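Local coordinates for protein glutamine synthetase (Helicobacter pylori, PDB 5ZLI) that belongs to the type I-beta glutamine synthetases, dodecameric enzymes whose chain joins a beta-grasp domain to a larger catalytic domain, at residues 19-30 / 92-100; 305-316 / 342-353. All coordinates share one frame; numbering follows the deposited sequence.

Contact 1: 19-30 / 92-100; sequences CKENEVEFVDFR and DVSVVVFCD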
loop_
_atom_site.group_PDB
_atom_site.type_symbol
_atom_site.label_atom_id
_atom_site.label_comp_id
_atom_site.label_asym_id
_atom_site.label_seq_id
_atom_site.Cartn_x
_atom_site.Cartn_y
_atom_site.Cartn_z
ATOM N N CYS B 19 -2.963 57.117 11.321
ATOM C CA CYS B 19 -3.926 56.054 11.038
ATOM C C CYS B 19 -4.884 56.404 9.891
ATOM O O CYS B 19 -5.143 55.567 9.017
ATOM C CB CYS B 19 -4.690 55.705 12.316
ATOM S SG CYS B 19 -3.659 54.919 13.598
ATOM N N LYS B 20 -5.471 57.608 9.895
ATOM C CA LYS B 20 -6.464 57.915 8.865
ATOM C C LYS B 20 -5.867 57.835 7.454
ATOM O O LYS B 20 -6.513 57.318 6.531
ATOM C CB LYS B 20 -7.106 59.292 9.111
ATOM C CG LYS B 20 -7.907 59.466 10.413
ATOM C CD LYS B 20 -8.524 60.879 10.488
ATOM C CE LYS B 20 -9.615 61.026 11.569
ATOM N NZ LYS B 20 -9.105 60.881 12.956
ATOM N N GLU B 21 -4.629 58.328 7.265
ATOM C CA GLU B 21 -4.000 58.383 5.937
ATOM C C GLU B 21 -3.227 57.129 5.574
ATOM O O GLU B 21 -2.626 57.078 4.498
ATOM C CB GLU B 21 -3.058 59.581 5.797
ATOM C CG GLU B 21 -3.751 60.909 5.957
ATOM C CD GLU B 21 -2.795 62.015 6.381
ATOM O OE1 GLU B 21 -1.572 61.905 6.112
ATOM O OE2 GLU B 21 -3.263 62.949 7.068
ATOM N N ASN B 22 -3.188 56.143 6.454
ATOM C CA ASN B 22 -2.692 54.827 6.098
ATOM C C ASN B 22 -3.805 53.792 6.154
ATOM O O ASN B 22 -3.543 52.595 5.965
ATOM C CB ASN B 22 -1.555 54.463 7.029
ATOM C CG ASN B 22 -0.378 55.362 6.828
ATOM O OD1 ASN B 22 0.606 54.990 6.184
ATOM N ND2 ASN B 22 -0.483 56.586 7.343
ATOM N N GLU B 23 -5.043 54.250 6.374
ATOM C CA GLU B 23 -6.239 53.428 6.308
ATOM C C GLU B 23 -6.118 52.219 7.241
ATOM O O GLU B 23 -6.149 51.052 6.834
ATOM C CB GLU B 23 -6.560 53.059 4.854
ATOM C CG GLU B 23 -6.820 54.314 3.997
ATOM C CD GLU B 23 -6.161 54.288 2.630
ATOM O OE1 GLU B 23 -5.761 53.196 2.154
ATOM O OE2 GLU B 23 -6.048 55.380 2.032
ATOM N N VAL B 24 -5.978 52.536 8.528
ATOM C CA VAL B 24 -5.728 51.538 9.563
ATOM C C VAL B 24 -7.073 51.103 10.122
ATOM O O VAL B 24 -7.931 51.925 10.477
ATOM C CB VAL B 24 -4.825 52.098 10.677
ATOM C CG1 VAL B 24 -4.938 51.261 11.930
ATOM C CG2 VAL B 24 -3.418 52.042 10.264
ATOM N N GLU B 25 -7.256 49.808 10.213
ATOM C CA GLU B 25 -8.516 49.305 10.673
ATOM C C GLU B 25 -8.417 48.611 12.000
ATOM O O GLU B 25 -9.458 48.339 12.593
ATOM C CB GLU B 25 -9.117 48.388 9.625
ATOM C CG GLU B 25 -9.132 49.060 8.284
ATOM C CD GLU B 25 -10.212 48.482 7.410
ATOM O OE1 GLU B 25 -10.207 47.240 7.286
ATOM O OE2 GLU B 25 -11.070 49.244 6.885
ATOM N N PHE B 26 -7.207 48.301 12.469
ATOM C CA PHE B 26 -7.024 47.672 13.767
ATOM C C PHE B 26 -5.773 48.241 14.409
ATOM O O PHE B 26 -4.766 48.476 13.733
ATOM C CB PHE B 26 -6.948 46.145 13.632
ATOM C CG PHE B 26 -8.237 45.554 13.181
ATOM C CD1 PHE B 26 -8.527 45.439 11.826
ATOM C CD2 PHE B 26 -9.207 45.207 14.099
ATOM C CE1 PHE B 26 -9.760 44.955 11.400
ATOM C CE2 PHE B 26 -10.428 44.718 13.688
ATOM C CZ PHE B 26 -10.705 44.586 12.334
ATOM N N VAL B 27 -5.832 48.445 15.721
ATOM C CA VAL B 27 -4.673 48.886 16.479
ATOM C C VAL B 27 -4.276 47.729 17.393
ATOM O O VAL B 27 -5.074 47.270 18.227
ATOM C CB VAL B 27 -4.963 50.177 17.267
ATOM C CG1 VAL B 27 -3.736 50.653 18.025
ATOM C CG2 VAL B 27 -5.425 51.275 16.342
ATOM N N ASP B 28 -3.032 47.287 17.259
ATOM C CA ASP B 28 -2.524 46.075 17.888
ATOM C C ASP B 28 -1.645 46.530 19.055
ATOM O O ASP B 28 -0.461 46.831 18.892
ATOM C CB ASP B 28 -1.747 45.222 16.861
ATOM C CG ASP B 28 -1.710 43.734 17.219
ATOM O OD1 ASP B 28 -2.580 43.288 18.009
ATOM O OD2 ASP B 28 -0.830 43.006 16.688
ATOM N N PHE B 29 -2.239 46.605 20.243
ATOM C CA PHE B 29 -1.493 47.044 21.413
ATOM C C PHE B 29 -0.644 45.882 21.870
ATOM O O PHE B 29 -1.184 44.840 22.249
ATOM C CB PHE B 29 -2.427 47.481 22.532
ATOM C CG PHE B 29 -3.343 48.575 22.142
ATOM C CD1 PHE B 29 -2.834 49.794 21.766
ATOM C CD2 PHE B 29 -4.706 48.414 22.186
ATOM C CE1 PHE B 29 -3.668 50.847 21.393
ATOM C CE2 PHE B 29 -5.550 49.458 21.827
ATOM C CZ PHE B 29 -5.032 50.678 21.423
ATOM N N ARG B 30 0.668 46.062 21.895
ATOM C CA ARG B 30 1.543 44.963 22.250
ATOM C C ARG B 30 2.335 45.260 23.515
ATOM O O ARG B 30 2.706 46.411 23.787
ATOM C CB ARG B 30 2.448 44.628 21.108
ATOM C CG ARG B 30 1.651 44.113 19.974
ATOM C CD ARG B 30 2.488 43.303 19.042
ATOM N NE ARG B 30 1.665 42.909 17.919
ATOM C CZ ARG B 30 2.153 42.399 16.809
ATOM N NH1 ARG B 30 3.464 42.250 16.708
ATOM N NH2 ARG B 30 1.336 42.060 15.812
ATOM N N ASP B 92 -5.633 42.648 6.969
ATOM C CA ASP B 92 -6.242 43.968 7.073
ATOM C C ASP B 92 -5.303 44.887 7.859
ATOM O O ASP B 92 -4.654 44.450 8.819
ATOM C CB ASP B 92 -7.624 43.885 7.743
ATOM C CG ASP B 92 -8.611 42.945 6.997
ATOM O OD1 ASP B 92 -9.165 42.009 7.630
ATOM O OD2 ASP B 92 -8.857 43.144 5.784
ATOM N N VAL B 93 -5.227 46.157 7.442
ATOM C CA VAL B 93 -4.167 47.049 7.914
ATOM C C VAL B 93 -4.241 47.253 9.426
ATOM O O VAL B 93 -5.274 47.659 9.976
ATOM C CB VAL B 93 -4.215 48.386 7.147
ATOM C CG1 VAL B 93 -3.331 49.434 7.814
ATOM C CG2 VAL B 93 -3.752 48.199 5.706
ATOM N N SER B 94 -3.107 47.044 10.094
ATOM C CA SER B 94 -3.015 47.137 11.540
ATOM C C SER B 94 -1.766 47.913 11.886
ATOM O O SER B 94 -0.721 47.717 11.260
ATOM C CB SER B 94 -2.905 45.754 12.209
ATOM O OG SER B 94 -3.834 44.818 11.678
ATOM N N VAL B 95 -1.851 48.766 12.897
ATOM C CA VAL B 95 -0.665 49.442 13.394
ATOM C C VAL B 95 -0.371 48.898 14.778
ATOM O O VAL B 95 -1.254 48.837 15.637
ATOM C CB VAL B 95 -0.803 50.974 13.388
ATOM C CG1 VAL B 95 -2.034 51.421 14.145
ATOM C CG2 VAL B 95 0.465 51.599 13.943
ATOM N N VAL B 96 0.834 48.540 14.992
ATOM C CA VAL B 96 1.229 48.007 16.278
ATOM C C VAL B 96 1.741 49.161 17.115
ATOM O O VAL B 96 2.410 50.071 16.608
ATOM C CB VAL B 96 2.283 46.897 16.118
ATOM C CG1 VAL B 96 2.723 46.373 17.469
ATOM C CG2 VAL B 96 1.732 45.754 15.271
ATOM N N VAL B 97 1.367 49.165 18.387
ATOM C CA VAL B 97 1.779 50.208 19.309
ATOM C C VAL B 97 2.169 49.547 20.618
ATOM O O VAL B 97 1.521 48.589 21.052
ATOM C CB VAL B 97 0.682 51.265 19.505
ATOM C CG1 VAL B 97 -0.631 50.573 19.644
ATOM C CG2 VAL B 97 1.009 52.167 20.715
ATOM N N PHE B 98 3.299 49.981 21.176
ATOM C CA PHE B 98 3.806 49.444 22.427
ATOM C C PHE B 98 2.974 49.907 23.622
ATOM O O PHE B 98 2.238 50.890 23.557
ATOM C CB PHE B 98 5.271 49.833 22.638
ATOM C CG PHE B 98 6.239 49.122 21.733
ATOM C CD1 PHE B 98 6.790 47.897 22.122
ATOM C CD2 PHE B 98 6.634 49.679 20.513
ATOM C CE1 PHE B 98 7.713 47.238 21.314
ATOM C CE2 PHE B 98 7.557 49.017 19.684
ATOM C CZ PHE B 98 8.092 47.800 20.092
ATOM N N CYS B 99 3.071 49.140 24.711
ATOM C CA CYS B 99 2.359 49.446 25.942
ATOM C C CYS B 99 3.157 48.997 27.163
ATOM O O CYS B 99 3.999 48.100 27.090
ATOM C CB CYS B 99 0.969 48.802 25.944
ATOM S SG CYS B 99 -0.084 49.378 24.583
ATOM N N ASP B 100 2.920 49.675 28.276
ATOM C CA ASP B 100 3.295 49.210 29.605
ATOM C C ASP B 100 2.047 48.925 30.419
ATOM O O ASP B 100 0.956 49.402 30.110
ATOM C CB ASP B 100 4.181 50.212 30.340
ATOM C CG ASP B 100 5.518 50.422 29.642
ATOM O OD1 ASP B 100 6.291 49.437 29.574
ATOM O OD2 ASP B 100 5.797 51.556 29.164
#

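Contact 2: 305-316 / 342-353; sequences LHFLGGVLRHAR and LTYSANNRSASV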
loop_
_atom_site.group_PDB
_atom_site.type_symbol
_atom_site.label_atom_id
_atom_site.label_comp_id
_atom_site.label_asym_id
_atom_site.label_seq_id
_atom_site.Cartn_x
_atom_site.Cartn_y
_atom_site.Cartn_z
ATOM N N LEU B 305 36.117 50.626 32.398
ATOM C CA LEU B 305 36.680 49.441 33.039
ATOM C C LEU B 305 36.048 49.183 34.396
ATOM O O LEU B 305 35.929 48.024 34.811
ATOM C CB LEU B 305 38.189 49.578 33.215
ATOM C CG LEU B 305 39.031 49.250 32.003
ATOM C CD1 LEU B 305 40.353 49.951 32.145
ATOM C CD2 LEU B 305 39.202 47.754 31.938
ATOM N N HIS B 306 35.653 50.248 35.099
ATOM C CA HIS B 306 34.883 50.082 36.322
ATOM C C HIS B 306 33.491 49.553 36.004
ATOM O O HIS B 306 32.988 48.657 36.694
ATOM C CB HIS B 306 34.841 51.405 37.096
ATOM C CG HIS B 306 36.145 51.768 37.751
ATOM N ND1 HIS B 306 36.987 50.831 38.315
ATOM C CD2 HIS B 306 36.759 52.963 37.905
ATOM C CE1 HIS B 306 38.058 51.435 38.794
ATOM N NE2 HIS B 306 37.945 52.729 38.554
ATOM N N PHE B 307 32.876 50.050 34.933
ATOM C CA PHE B 307 31.634 49.440 34.465
ATOM C C PHE B 307 31.789 47.923 34.258
ATOM O O PHE B 307 30.989 47.126 34.768
ATOM C CB PHE B 307 31.204 50.130 33.169
ATOM C CG PHE B 307 29.876 49.694 32.661
ATOM C CD1 PHE B 307 29.724 48.489 32.019
ATOM C CD2 PHE B 307 28.784 50.512 32.798
ATOM C CE1 PHE B 307 28.526 48.117 31.544
ATOM C CE2 PHE B 307 27.569 50.134 32.318
ATOM C CZ PHE B 307 27.440 48.940 31.692
ATOM N N LEU B 308 32.829 47.513 33.523
ATOM C CA LEU B 308 33.049 46.097 33.247
ATOM C C LEU B 308 33.262 45.282 34.514
ATOM O O LEU B 308 32.808 44.131 34.605
ATOM C CB LEU B 308 34.246 45.935 32.312
ATOM C CG LEU B 308 34.772 44.502 32.196
ATOM C CD1 LEU B 308 33.738 43.676 31.498
ATOM C CD2 LEU B 308 36.103 44.460 31.433
ATOM N N GLY B 309 34.019 45.830 35.471
ATOM C CA GLY B 309 34.206 45.148 36.741
ATOM C C GLY B 309 32.894 44.914 37.464
ATOM O O GLY B 309 32.705 43.884 38.113
ATOM N N GLY B 310 31.965 45.870 37.359
ATOM C CA GLY B 310 30.677 45.685 38.005
ATOM C C GLY B 310 29.864 44.613 37.315
ATOM O O GLY B 310 29.296 43.736 37.971
ATOM N N VAL B 311 29.873 44.620 35.979
ATOM C CA VAL B 311 29.223 43.565 35.210
ATOM C C VAL B 311 29.866 42.214 35.505
ATOM O O VAL B 311 29.170 41.206 35.649
ATOM C CB VAL B 311 29.258 43.904 33.707
ATOM C CG1 VAL B 311 29.027 42.651 32.877
ATOM C CG2 VAL B 311 28.228 44.977 33.378
ATOM N N LEU B 312 31.201 42.168 35.602
ATOM C CA LEU B 312 31.882 40.905 35.903
ATOM C C LEU B 312 31.634 40.439 37.333
ATOM O O LEU B 312 31.595 39.228 37.582
ATOM C CB LEU B 312 33.391 41.013 35.634
ATOM C CG LEU B 312 33.762 40.949 34.146
ATOM C CD1 LEU B 312 35.252 41.188 33.901
ATOM C CD2 LEU B 312 33.285 39.614 33.508
ATOM N N ARG B 313 31.528 41.371 38.295
ATOM C CA ARG B 313 31.353 40.991 39.698
ATOM C C ARG B 313 30.023 40.311 39.909
ATOM O O ARG B 313 29.947 39.239 40.525
ATOM C CB ARG B 313 31.424 42.209 40.620
ATOM C CG ARG B 313 31.158 41.866 42.087
ATOM C CD ARG B 313 32.364 41.208 42.778
ATOM N NE ARG B 313 33.521 42.106 42.787
ATOM C CZ ARG B 313 33.689 43.111 43.642
ATOM N NH1 ARG B 313 32.786 43.355 44.582
ATOM N NH2 ARG B 313 34.764 43.872 43.554
ATOM N N HIS B 314 28.967 40.909 39.371
ATOM C CA HIS B 314 27.625 40.389 39.532
ATOM C C HIS B 314 27.290 39.367 38.454
ATOM O O HIS B 314 26.153 38.870 38.417
ATOM C CB HIS B 314 26.608 41.535 39.492
ATOM C CG HIS B 314 26.946 42.672 40.397
ATOM N ND1 HIS B 314 27.032 42.528 41.767
ATOM C CD2 HIS B 314 27.152 43.986 40.142
ATOM C CE1 HIS B 314 27.325 43.695 42.312
ATOM N NE2 HIS B 314 27.404 44.598 41.348
ATOM N N ALA B 315 28.271 39.010 37.617
ATOM C CA ALA B 315 28.006 38.222 36.422
ATOM C C ALA B 315 27.205 36.961 36.727
ATOM O O ALA B 315 26.140 36.740 36.144
ATOM C CB ALA B 315 29.332 37.876 35.753
ATOM N N ARG B 316 27.685 36.127 37.656
ATOM C CA ARG B 316 27.006 34.856 37.915
ATOM C C ARG B 316 25.549 35.059 38.318
ATOM O O ARG B 316 24.698 34.230 37.997
ATOM C CB ARG B 316 27.768 34.014 38.948
ATOM C CG ARG B 316 29.168 33.718 38.492
ATOM C CD ARG B 316 29.557 32.272 38.688
ATOM N NE ARG B 316 28.940 31.579 39.818
ATOM C CZ ARG B 316 28.883 30.248 39.917
ATOM N NH1 ARG B 316 29.404 29.485 38.965
ATOM N NH2 ARG B 316 28.317 29.672 40.962
ATOM N N LEU B 342 34.763 34.117 32.682
ATOM C CA LEU B 342 34.351 35.516 32.839
ATOM C C LEU B 342 35.560 36.454 32.855
ATOM O O LEU B 342 35.939 37.022 33.881
ATOM C CB LEU B 342 33.529 35.670 34.113
ATOM C CG LEU B 342 32.124 35.100 34.152
ATOM C CD1 LEU B 342 31.627 35.109 35.589
ATOM C CD2 LEU B 342 31.244 35.954 33.252
ATOM N N THR B 343 36.117 36.697 31.674
ATOM C CA THR B 343 37.197 37.664 31.538
ATOM C C THR B 343 36.976 38.459 30.258
ATOM O O THR B 343 36.072 38.177 29.472
ATOM C CB THR B 343 38.576 36.986 31.551
ATOM O OG1 THR B 343 38.536 35.829 32.398
ATOM C CG2 THR B 343 39.619 37.942 32.108
ATOM N N TYR B 344 37.802 39.470 30.055
ATOM C CA TYR B 344 37.743 40.310 28.869
ATOM C C TYR B 344 39.026 40.147 28.059
ATOM O O TYR B 344 40.076 39.782 28.596
ATOM C CB TYR B 344 37.513 41.796 29.274
ATOM C CG TYR B 344 38.565 42.347 30.267
ATOM C CD1 TYR B 344 38.538 41.983 31.622
ATOM C CD2 TYR B 344 39.591 43.204 29.850
ATOM C CE1 TYR B 344 39.492 42.458 32.519
ATOM C CE2 TYR B 344 40.548 43.677 30.747
ATOM C CZ TYR B 344 40.488 43.304 32.075
ATOM O OH TYR B 344 41.428 43.769 32.968
ATOM N N SER B 345 38.927 40.397 26.753
ATOM C CA SER B 345 40.098 40.394 25.881
ATOM C C SER B 345 39.712 40.993 24.541
ATOM O O SER B 345 38.590 40.806 24.071
ATOM C CB SER B 345 40.675 38.986 25.687
ATOM O OG SER B 345 41.248 38.533 26.894
ATOM N N ALA B 346 40.643 41.716 23.938
ATOM C CA ALA B 346 40.409 42.224 22.601
ATOM C C ALA B 346 40.548 41.086 21.604
ATOM O O ALA B 346 41.437 40.234 21.727
ATOM C CB ALA B 346 41.370 43.359 22.270
ATOM N N ASN B 347 39.639 41.067 20.624
ATOM C CA ASN B 347 39.687 40.096 19.542
ATOM C C ASN B 347 39.547 38.652 20.038
ATOM O O ASN B 347 40.069 37.721 19.417
ATOM C CB ASN B 347 40.992 40.258 18.766
ATOM C CG ASN B 347 41.381 41.694 18.612
ATOM O OD1 ASN B 347 40.579 42.523 18.176
ATOM N ND2 ASN B 347 42.579 42.033 19.088
ATOM N N ASN B 348 38.883 38.425 21.169
ATOM C CA ASN B 348 38.826 37.098 21.761
ATOM C C ASN B 348 37.381 36.629 21.881
ATOM O O ASN B 348 36.591 37.218 22.624
ATOM C CB ASN B 348 39.514 37.118 23.119
ATOM C CG ASN B 348 39.905 35.745 23.610
ATOM O OD1 ASN B 348 39.195 34.764 23.404
ATOM N ND2 ASN B 348 41.053 35.673 24.279
ATOM N N ARG B 349 37.045 35.543 21.190
ATOM C CA ARG B 349 35.697 34.986 21.235
ATOM C C ARG B 349 35.563 33.826 22.199
ATOM O O ARG B 349 34.482 33.230 22.275
ATOM C CB ARG B 349 35.228 34.556 19.836
ATOM C CG ARG B 349 35.193 35.700 18.894
ATOM C CD ARG B 349 34.263 35.410 17.775
ATOM N NE ARG B 349 33.722 36.630 17.187
ATOM C CZ ARG B 349 34.411 37.567 16.545
ATOM N NH1 ARG B 349 35.718 37.458 16.402
ATOM N NH2 ARG B 349 33.775 38.631 16.050
ATOM N N SER B 350 36.625 33.499 22.935
ATOM C CA SER B 350 36.518 32.619 24.083
ATOM C C SER B 350 36.156 33.365 25.368
ATOM O O SER B 350 35.732 32.726 26.345
ATOM C CB SER B 350 37.832 31.862 24.259
ATOM O OG SER B 350 38.912 32.768 24.356
ATOM N N ALA B 351 36.269 34.690 25.385
ATOM C CA ALA B 351 36.026 35.466 26.591
ATOM C C ALA B 351 34.553 35.842 26.751
ATOM O O ALA B 351 33.786 35.871 25.782
ATOM C CB ALA B 351 36.894 36.722 26.586
ATOM N N SER B 352 34.146 36.049 28.016
ATOM C CA SER B 352 32.790 36.518 28.315
ATOM C C SER B 352 32.533 37.909 27.754
ATOM O O SER B 352 31.442 38.189 27.248
ATOM C CB SER B 352 32.527 36.480 29.809
ATOM O OG SER B 352 32.558 35.148 30.235
ATOM N N VAL B 353 33.485 38.814 27.923
ATOM C CA VAL B 353 33.399 40.131 27.324
ATOM C C VAL B 353 34.467 40.228 26.257
ATOM O O VAL B 353 35.548 39.642 26.365
ATOM C CB VAL B 353 33.553 41.273 28.340
ATOM C CG1 VAL B 353 32.976 42.567 27.743
ATOM C CG2 VAL B 353 32.879 40.880 29.654
#

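Contact 1: 19-30 / 92-100
Arg30 lays its guanidinium group over Val96, whose CG2 sits 3.7 Å from Arg30 CZ and under the centre of one face. CG beside the backbone N (chi1 -65°) and a chain extended from CG to NE lay the group across that valine. NE and NH2 both grip the single oxygen OD2 of Asp28, side-on; the partner lies in the guanidinium plane, and the salt bridge Arg30 NH2 to Asp28 OD2 measures 2.5 Å. Each has a further polar partner, Asp87 for Arg30 NH2 and His40 for Asp28 OD1. On the face that carries Val95 and Phe29, Val27 CG1 meets Val97 CG1 at 3.5 Å, and from the preceding loop Val24 CG1 meets Val95 CG1 at 3.7 Å. Cys99 SG lies obliquely to the Phe29 ring, 5.0 Å from its centroid. Glu25 and Asp92, like charges near each other, both form salt bridges to Lys208 of a second subunit. Between the backbones, Asp28 N donates to Val95 O (2.9 Å, 179°) and Arg30 N to Val97 O (2.8 Å), while Val93 O accepts from both Glu25 N and Phe26 N. Strands 26-30 and 94-100 thus run parallel, 25° apart, as neighbours in the mixed beta-grasp sheet.

Contact 2: 305-316 / 342-353
Helix 305-313 and the weakly bonded strand 342-346 run nearly antiparallel, at 153°, with their axes 9.2 Å apart at closest approach, and no hydrogen bond joins the two segments. Leu308 divides its two methyls between neighbours. With CG anti to the backbone N (chi1 167°), CD2 comes over one face of the Tyr344 ring in a CH-pi contact, 3.8 Å from the centroid. The Leu308 and Val353 side chains pass in opposite directions, Leu308 CD1 reaching Val353 CG2 at 3.5 Å. This is a helix packed on the side chains of strands 341-346 and 351-355 of the catalytic domain's mixed sheet: Val353 N bonds to Thr343 O, and strand 366-368 brings Phe366 against both Leu308 and Val353. One turn further on, Leu312 CD1 approaches the Tyr344 ring obliquely, 4.1 Å from Tyr344 CD1, the two side chains crossing at about a right angle. Leu312 CD2 rests 3.7 Å from Leu342 O. Where helix 315-322 begins, Ala315 CB fits against the branched end of Leu342, 3.6 Å from Leu342 CD1. Arg316 crosses that end with its CG, while its guanidinium forms a salt bridge to Glu432. Tyr344 OH hydrogen-bonds to Gly399 O, which anchors the far end of the ring.

How the contacts relate
From the N terminus, helix 9-20 leads into strand 26-32, and contact 1 closes when strand 94-103 returns beside it, after 61 intervening residues that include 25 in strands. The chain then runs on through the catalytic domain to helix 302-313, where contact 2 opens. It closes a shorter loop, 25 residues with 12 in helix, when strands 341-346 and 351-355 come back to that helix. The two loops are therefore in series, neither nested nor crossed. Contact 1 binds two strands of one sheet; contact 2 sets helices against a different sheet. Their centres lie about 41 Å apart, on opposite sides of the chain's centre, and their nearest atoms about 21 Å apart.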